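Local coordinates for archaeal flagellar ATP-binding protein FlaH (Methanocaldococcus jannaschii DSM 2661, PDB 4WIA) that probably binds and hydrolyses ATP with magnesium as a component of the archaellum, the archaeal flagellum, whose assembly it may regulate, at residues A[61-66]-A[93-98]; A[127-132]-A[159-164]; A[101-106]-A[133-138]; A[55-60]-A[119-124]. All blocks are in the same frame, centred on the assembly; numbering follows the deposited sequence.

Contact 1 of 4, residues A[61-66]-A[93-98]. With SO4 (sulfate ion), chain F.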
loop_
_atom_site.group_PDB
_atom_site.type_symbol
_atom_site.label_atom_id
_atom_site.label_comp_id
_atom_site.label_asym_id
_atom_site.label_seq_id
_atom_site.Cartn_x
_atom_site.Cartn_y
_atom_site.Cartn_z
ATOM N N VAL A 61 -9.145 7.482 -20.700
ATOM C CA VAL A 61 -9.979 7.754 -21.824
ATOM C C VAL A 61 -9.477 6.878 -22.963
ATOM O O VAL A 61 -8.358 7.051 -23.412
ATOM C CB VAL A 61 -9.879 9.231 -22.248
ATOM C CG1 VAL A 61 -10.803 9.553 -23.445
ATOM C CG2 VAL A 61 -10.190 10.150 -21.088
ATOM N N SER A 62 -10.327 5.973 -23.435
ATOM C CA SER A 62 -9.997 5.026 -24.474
ATOM C C SER A 62 -10.852 5.274 -25.752
ATOM O O SER A 62 -12.058 5.271 -25.686
ATOM C CB SER A 62 -10.312 3.600 -23.997
ATOM O OG SER A 62 -10.094 2.652 -25.029
ATOM N N THR A 63 -10.196 5.357 -26.898
ATOM C CA THR A 63 -10.851 5.320 -28.177
ATOM C C THR A 63 -11.060 3.923 -28.710
ATOM O O THR A 63 -11.446 3.775 -29.851
ATOM C CB THR A 63 -9.991 6.073 -29.209
ATOM O OG1 THR A 63 -8.650 5.559 -29.221
ATOM C CG2 THR A 63 -9.926 7.531 -28.833
ATOM N N GLN A 64 -10.760 2.882 -27.923
ATOM C CA GLN A 64 -10.772 1.499 -28.448
ATOM C C GLN A 64 -11.639 0.492 -27.680
ATOM O O GLN A 64 -12.211 -0.373 -28.292
ATOM C CB GLN A 64 -9.336 0.977 -28.537
ATOM C CG GLN A 64 -8.482 1.792 -29.489
ATOM C CD GLN A 64 -7.063 1.280 -29.566
ATOM O OE1 GLN A 64 -6.717 0.301 -28.931
ATOM N NE2 GLN A 64 -6.217 1.991 -30.288
ATOM N N LEU A 65 -11.738 0.614 -26.366
ATOM C CA LEU A 65 -12.392 -0.374 -25.567
ATOM C C LEU A 65 -13.565 0.204 -24.797
ATOM O O LEU A 65 -13.462 1.240 -24.112
ATOM C CB LEU A 65 -11.394 -0.982 -24.568
ATOM C CG LEU A 65 -10.108 -1.620 -25.148
ATOM C CD1 LEU A 65 -9.196 -2.092 -24.059
ATOM C CD2 LEU A 65 -10.421 -2.825 -26.075
ATOM N N THR A 66 -14.667 -0.535 -24.846
ATOM C CA THR A 66 -15.804 -0.289 -23.968
ATOM C C THR A 66 -15.362 -0.635 -22.574
ATOM O O THR A 66 -14.280 -1.200 -22.379
ATOM C CB THR A 66 -16.999 -1.200 -24.273
ATOM O OG1 THR A 66 -16.586 -2.564 -24.153
ATOM C CG2 THR A 66 -17.560 -0.955 -25.653
ATOM N N ILE A 93 -13.467 6.203 -19.415
ATOM C CA ILE A 93 -14.256 6.948 -20.384
ATOM C C ILE A 93 -14.122 6.340 -21.776
ATOM O O ILE A 93 -13.135 6.607 -22.499
ATOM C CB ILE A 93 -13.755 8.376 -20.463
ATOM C CG1 ILE A 93 -13.749 9.008 -19.061
ATOM C CG2 ILE A 93 -14.638 9.196 -21.452
ATOM C CD1 ILE A 93 -15.128 9.217 -18.464
ATOM N N PRO A 94 -15.070 5.511 -22.156
ATOM C CA PRO A 94 -15.030 5.014 -23.524
ATOM C C PRO A 94 -15.528 6.073 -24.529
ATOM O O PRO A 94 -16.640 6.568 -24.375
ATOM C CB PRO A 94 -15.961 3.781 -23.503
ATOM C CG PRO A 94 -16.723 3.868 -22.224
ATOM C CD PRO A 94 -16.103 4.884 -21.322
ATOM N N VAL A 95 -14.728 6.354 -25.568
ATOM C CA VAL A 95 -15.165 7.234 -26.638
ATOM C C VAL A 95 -15.986 6.447 -27.690
ATOM O O VAL A 95 -15.455 6.013 -28.732
ATOM C CB VAL A 95 -13.955 7.921 -27.271
ATOM C CG1 VAL A 95 -14.424 8.947 -28.317
ATOM C CG2 VAL A 95 -13.129 8.606 -26.186
ATOM N N TYR A 96 -17.265 6.238 -27.404
ATOM C CA TYR A 96 -18.123 5.317 -28.226
ATOM C C TYR A 96 -18.097 5.546 -29.719
ATOM O O TYR A 96 -18.062 4.590 -30.493
ATOM C CB TYR A 96 -19.578 5.340 -27.751
ATOM C CG TYR A 96 -19.709 4.907 -26.311
ATOM C CD1 TYR A 96 -19.443 3.586 -25.949
ATOM C CD2 TYR A 96 -20.032 5.832 -25.291
ATOM C CE1 TYR A 96 -19.512 3.172 -24.624
ATOM C CE2 TYR A 96 -20.110 5.428 -23.960
ATOM C CZ TYR A 96 -19.843 4.094 -23.638
ATOM O OH TYR A 96 -19.932 3.666 -22.337
ATOM N N PRO A 97 -18.136 6.813 -30.140
ATOM C CA PRO A 97 -18.202 6.999 -31.589
ATOM C C PRO A 97 -16.944 6.508 -32.328
ATOM O O PRO A 97 -17.037 6.122 -33.519
ATOM C CB PRO A 97 -18.390 8.522 -31.757
ATOM C CG PRO A 97 -18.811 9.050 -30.423
ATOM C CD PRO A 97 -18.354 8.074 -29.385
ATOM N N LEU A 98 -15.786 6.553 -31.668
ATOM C CA LEU A 98 -14.582 6.033 -32.299
ATOM C C LEU A 98 -14.496 4.532 -32.150
ATOM O O LEU A 98 -13.936 3.889 -33.023
ATOM C CB LEU A 98 -13.305 6.692 -31.785
ATOM C CG LEU A 98 -13.157 8.111 -32.350
ATOM C CD1 LEU A 98 -11.965 8.830 -31.748
ATOM C CD2 LEU A 98 -13.010 8.141 -33.872
HETATM S S SO4 F . -3.058 2.545 -32.014
HETATM O O1 SO4 F . -1.629 2.380 -32.322
HETATM O O2 SO4 F . -3.832 1.316 -31.655
HETATM O O3 SO4 F . -3.556 3.036 -33.327
HETATM O O4 SO4 F . -3.334 3.534 -30.901
#
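Ser62 ties strand 58-62 to strand 90-94 with both of its backbone polar atoms: its N donates to Ile93 O at 3.0 Å, and its O receives Val95 N at 2.9 Å in a nearly straight bond, 177° at the hydrogen. This is parallel pairing; the two bonds straddle Pro94, whose N faces away from strand 58-62, so the proline costs this pairing no bond. The hydroxyl of Ser62 turns back on its own chain, where OG accepts from the backbone N of Gln64 and of Leu65, the ST turn and ST motif that fold the chain as it leaves the sheet. Just beyond, Gln64 reaches with an extended chain to the sulfate, its NE2 lying 2.8 Å from sulfate O2; Lys40 and Asn164 grip the same ion. Around this polar core the packing is aliphatic. Val61 CG1, anti to the backbone N (chi1 -179°), meets Val95 CG2 at 3.7 Å, while its other methyl, CG2, leans on Ile93 CB. Thr63 CG2 lies alongside Leu98 CD1, its OG1 being taken by Ser128 N. Farther out, Pro94 CB rests 3.6 Å from Leu65 O. The chemistry implies a firmly paired strand end that releases a short polar turn at the sulfate pocket, consistent with the role in ATP binding inferred for Gln64 from relatives.

Contact 2 of 4, residues A[127-132]-A[159-164]. With SO4 (sulfate ion), chain F.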
loop_
_atom_site.group_PDB
_atom_site.type_symbol
_atom_site.label_atom_id
_atom_site.label_comp_id
_atom_site.label_asym_id
_atom_site.label_seq_id
_atom_site.Cartn_x
_atom_site.Cartn_y
_atom_site.Cartn_z
ATOM N N ASP A 127 -5.776 7.252 -24.578
ATOM C CA ASP A 127 -5.303 6.192 -25.425
ATOM C C ASP A 127 -6.400 5.934 -26.459
ATOM O O ASP A 127 -7.244 5.074 -26.215
ATOM C CB ASP A 127 -5.067 4.952 -24.539
ATOM C CG ASP A 127 -4.612 3.740 -25.327
ATOM O OD1 ASP A 127 -4.024 3.958 -26.411
ATOM O OD2 ASP A 127 -4.820 2.586 -24.858
ATOM N N SER A 128 -6.456 6.640 -27.594
ATOM C CA SER A 128 -5.376 7.316 -28.287
ATOM C C SER A 128 -5.685 8.804 -28.464
ATOM O O SER A 128 -6.783 9.180 -28.908
ATOM C CB SER A 128 -5.301 6.656 -29.669
ATOM O OG SER A 128 -4.660 7.442 -30.670
ATOM N N ILE A 129 -4.712 9.649 -28.164
ATOM C CA ILE A 129 -4.848 11.049 -28.456
ATOM C C ILE A 129 -4.704 11.262 -29.968
ATOM O O ILE A 129 -5.387 12.115 -30.530
ATOM C CB ILE A 129 -3.873 11.921 -27.665
ATOM C CG1 ILE A 129 -4.373 13.351 -27.566
ATOM C CG2 ILE A 129 -2.525 11.952 -28.340
ATOM C CD1 ILE A 129 -5.698 13.533 -26.861
ATOM N N SER A 130 -3.901 10.437 -30.641
ATOM C CA SER A 130 -3.758 10.561 -32.096
ATOM C C SER A 130 -5.083 10.306 -32.844
ATOM O O SER A 130 -5.405 11.046 -33.788
ATOM C CB SER A 130 -2.611 9.702 -32.659
ATOM O OG SER A 130 -2.876 8.314 -32.599
ATOM N N ALA A 131 -5.877 9.319 -32.416
ATOM C CA ALA A 131 -7.200 9.100 -33.025
ATOM C C ALA A 131 -8.134 10.298 -32.779
ATOM O O ALA A 131 -8.877 10.712 -33.681
ATOM C CB ALA A 131 -7.835 7.838 -32.512
ATOM N N LEU A 132 -8.085 10.889 -31.587
ATOM C CA LEU A 132 -8.951 12.035 -31.265
ATOM C C LEU A 132 -8.588 13.278 -32.064
ATOM O O LEU A 132 -9.476 14.028 -32.474
ATOM C CB LEU A 132 -8.857 12.347 -29.779
ATOM C CG LEU A 132 -9.461 11.289 -28.856
ATOM C CD1 LEU A 132 -9.086 11.508 -27.399
ATOM C CD2 LEU A 132 -10.985 11.219 -28.962
ATOM N N ILE A 159 -0.305 13.713 -17.239
ATOM C CA ILE A 159 -1.048 13.316 -18.416
ATOM C C ILE A 159 -0.259 12.368 -19.296
ATOM O O ILE A 159 0.915 12.554 -19.521
ATOM C CB ILE A 159 -1.509 14.552 -19.226
ATOM C CG1 ILE A 159 -2.550 15.291 -18.419
ATOM C CG2 ILE A 159 -2.115 14.153 -20.562
ATOM C CD1 ILE A 159 -2.982 16.607 -19.006
ATOM N N ILE A 160 -0.937 11.355 -19.821
ATOM C CA ILE A 160 -0.282 10.362 -20.598
ATOM C C ILE A 160 -1.110 10.151 -21.850
ATOM O O ILE A 160 -2.257 9.804 -21.719
ATOM C CB ILE A 160 -0.211 9.004 -19.786
ATOM C CG1 ILE A 160 0.474 9.210 -18.442
ATOM C CG2 ILE A 160 0.531 7.964 -20.583
ATOM C CD1 ILE A 160 0.531 7.977 -17.524
ATOM N N CYS A 161 -0.508 10.276 -23.040
ATOM C CA CYS A 161 -1.192 9.992 -24.290
ATOM C C CYS A 161 -0.451 8.976 -25.128
ATOM O O CYS A 161 0.776 8.936 -25.161
ATOM C CB CYS A 161 -1.292 11.229 -25.150
ATOM S SG CYS A 161 -1.982 12.721 -24.406
ATOM N N THR A 162 -1.201 8.174 -25.867
ATOM C CA THR A 162 -0.596 7.389 -26.921
ATOM C C THR A 162 -0.817 8.060 -28.291
ATOM O O THR A 162 -1.850 8.658 -28.537
ATOM C CB THR A 162 -1.133 5.970 -26.933
ATOM O OG1 THR A 162 -2.499 5.985 -27.308
ATOM C CG2 THR A 162 -1.016 5.338 -25.523
ATOM N N VAL A 163 0.156 7.864 -29.166
ATOM C CA VAL A 163 0.153 8.410 -30.475
ATOM C C VAL A 163 0.544 7.320 -31.464
ATOM O O VAL A 163 1.597 6.685 -31.301
ATOM C CB VAL A 163 1.217 9.506 -30.536
ATOM C CG1 VAL A 163 1.464 9.954 -31.984
ATOM C CG2 VAL A 163 0.835 10.678 -29.660
ATOM N N ASN A 164 -0.293 7.077 -32.467
ATOM C CA ASN A 164 0.077 6.225 -33.582
ATOM C C ASN A 164 0.533 7.120 -34.712
ATOM O O ASN A 164 -0.261 7.860 -35.262
ATOM C CB ASN A 164 -1.100 5.358 -34.006
ATOM C CG ASN A 164 -0.790 4.483 -35.227
ATOM O OD1 ASN A 164 0.190 4.682 -35.950
ATOM N ND2 ASN A 164 -1.644 3.499 -35.459
HETATM S S SO4 F . -3.058 2.545 -32.014
HETATM O O1 SO4 F . -1.629 2.380 -32.322
HETATM O O2 SO4 F . -3.832 1.316 -31.655
HETATM O O3 SO4 F . -3.556 3.036 -33.327
HETATM O O4 SO4 F . -3.334 3.534 -30.901
#
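With OG1 set between its backbone N and carbonyl carbon (chi1 67°), Thr162 presents its hydroxyl to Asp127, whose CG swings anti to the backbone N (chi1 178°) to meet it. The resulting bond, Thr162 OG1 to Asp127 OD1, is 2.7 Å long and enters on the anti side of the carboxylate, 21° out of its plane. Asp127 OD2 is held separately by Ser41 and Tyr60, so both oxygens are engaged. A lysine in place of Asp127 would probably leave the hydroxyls of Thr162, Ser41 and Tyr60 without their shared acceptor and bring a second positive charge up to Lys40. A cis peptide joins Asp127 to Ser128, which caps helix 129-134: its OG accepts from Ala131 N at 2.8 Å. This strand end beside the P-loop, with an acidic residue reaching the serine inferred to bind magnesium, fits the Walker B position of a P-loop NTPase of the KaiC type. From the neighbouring strand 158-163, Thr162 O receives weak bonds from Ile129 N and Ser130 N in the first turn of the helix. Ser130 OG accepts Asn164 N at 2.9 Å, almost straight, and also bonds Glu167. Below the helix Ile129 CG2 presses on Cys161 CB at a tight 3.5 Å and touches Val163 CG2 at 3.8 Å, with Phe149 of helix 142-153 closing over Ile129 and Cys161. At the strand's end Asn164 ND2 donates to sulfate O3 at 2.9 Å, while its OD1 takes Lys166 N.

Contact 3 of 4, residues A[101-106]-A[133-138]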
loop_
_atom_site.group_PDB
_atom_site.type_symbol
_atom_site.label_atom_id
_atom_site.label_comp_id
_atom_site.label_asym_id
_atom_site.label_seq_id
_atom_site.Cartn_x
_atom_site.Cartn_y
_atom_site.Cartn_z
ATOM N N ASP A 101 -17.131 3.370 -34.632
ATOM C CA ASP A 101 -16.635 3.629 -35.984
ATOM C C ASP A 101 -15.289 4.338 -35.977
ATOM O O ASP A 101 -15.213 5.527 -35.699
ATOM C CB ASP A 101 -17.653 4.424 -36.824
ATOM C CG ASP A 101 -17.127 4.765 -38.198
ATOM O OD1 ASP A 101 -16.199 4.103 -38.687
ATOM O OD2 ASP A 101 -17.652 5.710 -38.793
ATOM N N ASN A 102 -14.243 3.597 -36.346
ATOM C CA ASN A 102 -12.855 4.096 -36.316
ATOM C C ASN A 102 -12.733 5.506 -36.855
ATOM O O ASN A 102 -11.968 6.298 -36.319
ATOM C CB ASN A 102 -11.913 3.215 -37.153
ATOM C CG ASN A 102 -11.717 1.843 -36.566
ATOM O OD1 ASN A 102 -11.532 1.716 -35.366
ATOM N ND2 ASN A 102 -11.750 0.800 -37.408
ATOM N N LYS A 103 -13.463 5.802 -37.937
ATOM C CA LYS A 103 -13.326 7.084 -38.641
ATOM C C LYS A 103 -14.476 8.112 -38.509
ATOM O O LYS A 103 -14.528 9.094 -39.258
ATOM C CB LYS A 103 -12.946 6.808 -40.132
ATOM C CG LYS A 103 -11.441 6.955 -40.350
ATOM C CD LYS A 103 -10.824 5.997 -41.359
ATOM C CE LYS A 103 -9.351 6.330 -41.499
ATOM N NZ LYS A 103 -9.123 7.300 -42.599
ATOM N N LYS A 104 -15.342 7.916 -37.515
ATOM C CA LYS A 104 -16.393 8.884 -37.176
ATOM C C LYS A 104 -15.750 10.203 -36.756
ATOM O O LYS A 104 -14.760 10.192 -36.055
ATOM C CB LYS A 104 -17.276 8.326 -36.054
ATOM C CG LYS A 104 -18.697 8.933 -36.017
ATOM C CD LYS A 104 -18.779 10.164 -35.123
ATOM C CE LYS A 104 -20.192 10.372 -34.579
ATOM N NZ LYS A 104 -20.216 11.349 -33.453
ATOM N N LYS A 105 -16.293 11.325 -37.231
ATOM C CA LYS A 105 -15.711 12.678 -37.039
ATOM C C LYS A 105 -16.566 13.620 -36.173
ATOM O O LYS A 105 -17.780 13.582 -36.234
ATOM C CB LYS A 105 -15.361 13.257 -38.426
ATOM C CG LYS A 105 -14.139 12.465 -38.910
ATOM C CD LYS A 105 -13.165 12.942 -40.000
ATOM C CE LYS A 105 -12.475 11.735 -40.646
ATOM N NZ LYS A 105 -11.125 12.126 -41.106
ATOM N N ASP A 106 -15.927 14.429 -35.334
ATOM C CA ASP A 106 -16.640 15.129 -34.260
ATOM C C ASP A 106 -15.703 16.074 -33.471
ATOM O O ASP A 106 -14.483 16.066 -33.676
ATOM C CB ASP A 106 -17.227 14.070 -33.336
ATOM C CG ASP A 106 -18.181 14.625 -32.328
ATOM O OD1 ASP A 106 -17.753 15.384 -31.430
ATOM O OD2 ASP A 106 -19.367 14.293 -32.413
ATOM N N ILE A 133 -7.296 13.524 -32.277
ATOM C CA ILE A 133 -6.885 14.627 -33.136
ATOM C C ILE A 133 -7.286 14.352 -34.585
ATOM O O ILE A 133 -7.962 15.167 -35.215
ATOM C CB ILE A 133 -5.373 14.889 -33.056
ATOM C CG1 ILE A 133 -5.036 15.290 -31.612
ATOM C CG2 ILE A 133 -4.967 15.980 -34.052
ATOM C CD1 ILE A 133 -3.561 15.237 -31.218
ATOM N N ALA A 134 -6.884 13.197 -35.104
ATOM C CA ALA A 134 -7.059 12.876 -36.518
ATOM C C ALA A 134 -8.515 12.917 -36.939
ATOM O O ALA A 134 -8.794 13.151 -38.097
ATOM C CB ALA A 134 -6.461 11.514 -36.833
ATOM N N ASN A 135 -9.426 12.658 -36.004
ATOM C CA ASN A 135 -10.832 12.684 -36.298
ATOM C C ASN A 135 -11.585 13.879 -35.744
ATOM O O ASN A 135 -12.815 13.907 -35.785
ATOM C CB ASN A 135 -11.470 11.402 -35.826
ATOM C CG ASN A 135 -10.905 10.216 -36.538
ATOM O OD1 ASN A 135 -11.049 10.095 -37.728
ATOM N ND2 ASN A 135 -10.225 9.355 -35.827
ATOM N N ASP A 136 -10.860 14.877 -35.268
ATOM C CA ASP A 136 -11.502 16.086 -34.773
ATOM C C ASP A 136 -12.038 16.927 -35.932
ATOM O O ASP A 136 -11.434 16.995 -37.005
ATOM C CB ASP A 136 -10.542 16.907 -33.945
ATOM C CG ASP A 136 -11.179 18.144 -33.410
ATOM O OD1 ASP A 136 -11.954 18.007 -32.448
ATOM O OD2 ASP A 136 -10.902 19.251 -33.964
ATOM N N ALA A 137 -13.185 17.561 -35.700
ATOM C CA ALA A 137 -13.862 18.386 -36.688
ATOM C C ALA A 137 -14.108 19.753 -36.064
ATOM O O ALA A 137 -15.250 20.084 -35.687
ATOM C CB ALA A 137 -15.186 17.762 -37.074
ATOM N N SER A 138 -13.058 20.564 -35.989
ATOM C CA SER A 138 -13.168 21.877 -35.350
ATOM C C SER A 138 -11.951 22.699 -35.694
ATOM O O SER A 138 -11.042 22.207 -36.348
ATOM C CB SER A 138 -13.262 21.742 -33.840
ATOM O OG SER A 138 -12.000 21.404 -33.325
#
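Asn135 and Asp106 hold the close side of this contact through their backbones. Asp106 N donates to Asn135 O over 3.2 Å, nearly along the C=O axis, and Ala137 N returns a 2.8 Å bond to Asp106 O, approaching from above the carbonyl plane, 55° out of it. Between these two bonds Asp136 CA sits 3.2 Å from Asp106 O in a CA-H...O contact, completing a single isolated bridge between two loops. Asn135 is the buried residue here: its CB lies 3.5 Å from Lys104 O, and ND2 is bonded to Ala131 O, in the last turn of the helix that Asn135 follows, which holds the amide in place. An alanine at Asn135 would probably leave Ala131 O without this partner and open a gap beside Asn102 O and Lys103 CA, where the amide now lies.

The outer side is much looser. Lys105 runs extended across the Asn135 amide at about a right angle, its CE passing 3.6 Å from OD1, but its NZ comes no nearer than 3.9 Å to Ala134 O. Lys103 crosses the same amide more distantly. Lys104 starts away from the other segment at CB and makes a weak salt bridge within its own loop, NZ to Asp106 OD2 at 3.2 Å.

The pairing stitches the loop between helices 96-100 and 108-114 to the C-terminal end of helix 129-134. Asp136 OD1 accepts from Leu109 N at the start of helix 108-114, and Asn135 packs on Leu98 of helix 96-100 and on Phe108 of helix 108-114.

Contact 4 of 4, residues A[55-60]-A[119-124]. With SO4 (sulfate ion), chain J.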
loop_
_atom_site.group_PDB
_atom_site.type_symbol
_atom_site.label_atom_id
_atom_site.label_comp_id
_atom_site.label_asym_id
_atom_site.label_seq_id
_atom_site.Cartn_x
_atom_site.Cartn_y
_atom_site.Cartn_z
ATOM N N ARG A 55 -2.443 4.538 -4.386
ATOM C CA ARG A 55 -3.416 5.489 -3.797
ATOM C C ARG A 55 -3.526 6.804 -4.568
ATOM O O ARG A 55 -3.958 7.800 -4.017
ATOM C CB ARG A 55 -3.129 5.770 -2.323
ATOM C CG ARG A 55 -2.955 4.519 -1.457
ATOM C CD ARG A 55 -4.240 3.716 -1.419
ATOM N NE ARG A 55 -4.021 2.450 -0.781
ATOM C CZ ARG A 55 -4.962 1.560 -0.459
ATOM N NH1 ARG A 55 -4.587 0.412 0.080
ATOM N NH2 ARG A 55 -6.245 1.798 -0.595
ATOM N N TYR A 56 -3.179 6.767 -5.849
ATOM C CA TYR A 56 -3.548 7.828 -6.791
ATOM C C TYR A 56 -4.887 7.509 -7.535
ATOM O O TYR A 56 -5.359 6.383 -7.536
ATOM C CB TYR A 56 -2.438 8.067 -7.794
ATOM C CG TYR A 56 -1.109 8.399 -7.147
ATOM C CD1 TYR A 56 -0.800 9.703 -6.806
ATOM C CD2 TYR A 56 -0.177 7.403 -6.851
ATOM C CE1 TYR A 56 0.390 10.033 -6.206
ATOM C CE2 TYR A 56 1.023 7.710 -6.244
ATOM C CZ TYR A 56 1.301 9.013 -5.924
ATOM O OH TYR A 56 2.453 9.363 -5.376
ATOM N N SER A 57 -5.522 8.545 -8.081
ATOM C CA SER A 57 -6.715 8.374 -8.856
ATOM C C SER A 57 -6.344 8.528 -10.323
ATOM O O SER A 57 -5.403 9.210 -10.628
ATOM C CB SER A 57 -7.752 9.405 -8.477
ATOM O OG SER A 57 -7.233 10.735 -8.578
ATOM N N VAL A 58 -7.064 7.838 -11.206
ATOM C CA VAL A 58 -6.768 7.842 -12.594
ATOM C C VAL A 58 -8.056 8.044 -13.408
ATOM O O VAL A 58 -9.084 7.439 -13.100
ATOM C CB VAL A 58 -6.125 6.505 -12.997
ATOM C CG1 VAL A 58 -5.882 6.459 -14.491
ATOM C CG2 VAL A 58 -4.809 6.306 -12.273
ATOM N N THR A 59 -7.963 8.840 -14.467
ATOM C CA THR A 59 -8.917 8.839 -15.523
ATOM C C THR A 59 -8.304 8.170 -16.740
ATOM O O THR A 59 -7.191 8.539 -17.168
ATOM C CB THR A 59 -9.304 10.269 -15.935
ATOM O OG1 THR A 59 -10.014 10.876 -14.858
ATOM C CG2 THR A 59 -10.241 10.276 -17.184
ATOM N N TYR A 60 -9.027 7.217 -17.328
ATOM C CA TYR A 60 -8.538 6.553 -18.523
ATOM C C TYR A 60 -9.543 6.764 -19.645
ATOM O O TYR A 60 -10.634 6.239 -19.568
ATOM C CB TYR A 60 -8.309 5.072 -18.221
ATOM C CG TYR A 60 -7.448 4.311 -19.228
ATOM C CD1 TYR A 60 -7.814 4.203 -20.544
ATOM C CD2 TYR A 60 -6.280 3.690 -18.835
ATOM C CE1 TYR A 60 -7.055 3.534 -21.474
ATOM C CE2 TYR A 60 -5.501 2.982 -19.748
ATOM C CZ TYR A 60 -5.876 2.896 -21.048
ATOM O OH TYR A 60 -5.138 2.208 -22.000
ATOM N N TYR A 119 -10.382 15.785 -15.031
ATOM C CA TYR A 119 -9.208 16.461 -14.446
ATOM C C TYR A 119 -9.296 16.580 -12.938
ATOM O O TYR A 119 -8.353 17.028 -12.282
ATOM C CB TYR A 119 -8.953 17.831 -15.120
ATOM C CG TYR A 119 -8.866 17.653 -16.585
ATOM C CD1 TYR A 119 -7.753 17.034 -17.149
ATOM C CD2 TYR A 119 -9.953 17.964 -17.420
ATOM C CE1 TYR A 119 -7.693 16.755 -18.513
ATOM C CE2 TYR A 119 -9.897 17.701 -18.772
ATOM C CZ TYR A 119 -8.761 17.059 -19.298
ATOM O OH TYR A 119 -8.678 16.775 -20.642
ATOM N N GLU A 120 -10.335 16.023 -12.350
ATOM C CA GLU A 120 -10.326 15.888 -10.890
ATOM C C GLU A 120 -9.373 14.773 -10.446
ATOM O O GLU A 120 -9.003 14.735 -9.312
ATOM C CB GLU A 120 -11.722 15.574 -10.350
ATOM C CG GLU A 120 -12.844 16.512 -10.815
ATOM C CD GLU A 120 -14.196 16.009 -10.312
ATOM O OE1 GLU A 120 -14.886 16.761 -9.619
ATOM O OE2 GLU A 120 -14.535 14.836 -10.572
ATOM N N LYS A 121 -8.935 13.893 -11.329
ATOM C CA LYS A 121 -8.046 12.804 -10.911
ATOM C C LYS A 121 -6.603 13.200 -11.015
ATOM O O LYS A 121 -6.304 14.259 -11.593
ATOM C CB LYS A 121 -8.289 11.547 -11.755
ATOM C CG LYS A 121 -9.725 11.099 -11.839
ATOM C CD LYS A 121 -10.361 11.029 -10.474
ATOM C CE LYS A 121 -11.637 10.220 -10.543
ATOM N NZ LYS A 121 -12.404 10.371 -9.277
ATOM N N ASP A 122 -5.700 12.384 -10.411
ATOM C CA ASP A 122 -4.264 12.711 -10.361
ATOM C C ASP A 122 -3.644 12.491 -11.693
ATOM O O ASP A 122 -2.736 13.205 -12.084
ATOM C CB ASP A 122 -3.525 11.889 -9.326
ATOM C CG ASP A 122 -4.091 12.056 -7.937
ATOM O OD1 ASP A 122 -4.357 13.219 -7.538
ATOM O OD2 ASP A 122 -4.318 11.015 -7.279
ATOM N N VAL A 123 -4.149 11.543 -12.439
ATOM C CA VAL A 123 -3.495 11.110 -13.641
ATOM C C VAL A 123 -4.542 10.979 -14.687
ATOM O O VAL A 123 -5.550 10.327 -14.437
ATOM C CB VAL A 123 -2.844 9.711 -13.431
ATOM C CG1 VAL A 123 -2.190 9.219 -14.702
ATOM C CG2 VAL A 123 -1.791 9.763 -12.321
ATOM N N ILE A 124 -4.287 11.514 -15.883
ATOM C CA ILE A 124 -5.243 11.394 -16.965
ATOM C C ILE A 124 -4.608 10.785 -18.180
ATOM O O ILE A 124 -3.621 11.290 -18.692
ATOM C CB ILE A 124 -5.827 12.782 -17.331
ATOM C CG1 ILE A 124 -6.448 13.443 -16.080
ATOM C CG2 ILE A 124 -6.870 12.652 -18.416
ATOM C CD1 ILE A 124 -5.517 14.367 -15.348
HETATM S S SO4 J . -8.978 3.211 -2.341
HETATM O O1 SO4 J . -9.588 2.636 -1.097
HETATM O O2 SO4 J . -7.533 3.546 -2.080
HETATM O O3 SO4 J . -9.013 2.452 -3.575
HETATM O O4 SO4 J . -9.744 4.501 -2.543
#
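Thr59, Ser57 and Lys121 give up the most surface where strand 58-62 pairs with strand 123-127. Thr59 N donates to Val123 O at 2.8 Å, a nearly straight bond. Its OG1, hydrogen-bonded to Phe118 O, stands 3.0 Å from Lys121 CG, with the two side chains crossing at about a right angle. Chi1 (-52°) puts Lys121 CG anti to its carbonyl carbon, against Thr59 OG1, and the bend at chi2 then lays CD against Ser57 CB at 3.7 Å; its NZ goes on to Gly88 O.

Ser57 and Asp122 interlock at the entry to the strands. Ser57 N donates to Asp122 OD2 at 2.9 Å, on the anti side and 34° out of the carboxylate plane, while Asp122 N gives a bond of the same length to Ser57 OG. The same OD2 lies at the edge of the Tyr56 ring, whose plane is almost perpendicular to the carboxylate. Val58 and Val123 lie side by side on the face packed by helix 40-53. Arg55, the C-prime residue of a Schellman motif ending that helix, bonds a second sulfate and Gln53 of the second subunit. Neighbouring parallel strands under helix 40-53 are characteristic of the P-loop NTPase core.

Contacts 1, 2 and 4 belong to one mixed sheet, in which strands 90-94, 58-62, 123-127 and 158-163 lie side by side in that order. Contact 4 joins the middle pair where the strands begin and contact 1 uses the far end of strand 58-62, their centres about 17 Å apart; contact 1 is nested inside the chain loop that contact 4 closes. Contact 2 follows, its centre about 12 Å from that of contact 1, and both reach the same sulfate beside the P-loop. Contact 3 shares helix 129-134 with contact 2 and lies at the surface, about 25 Å from contact 4, centre to centre. Strands 58-62, 123-127 and 158-163 thus end at the probable nucleotide site, away from contact 4.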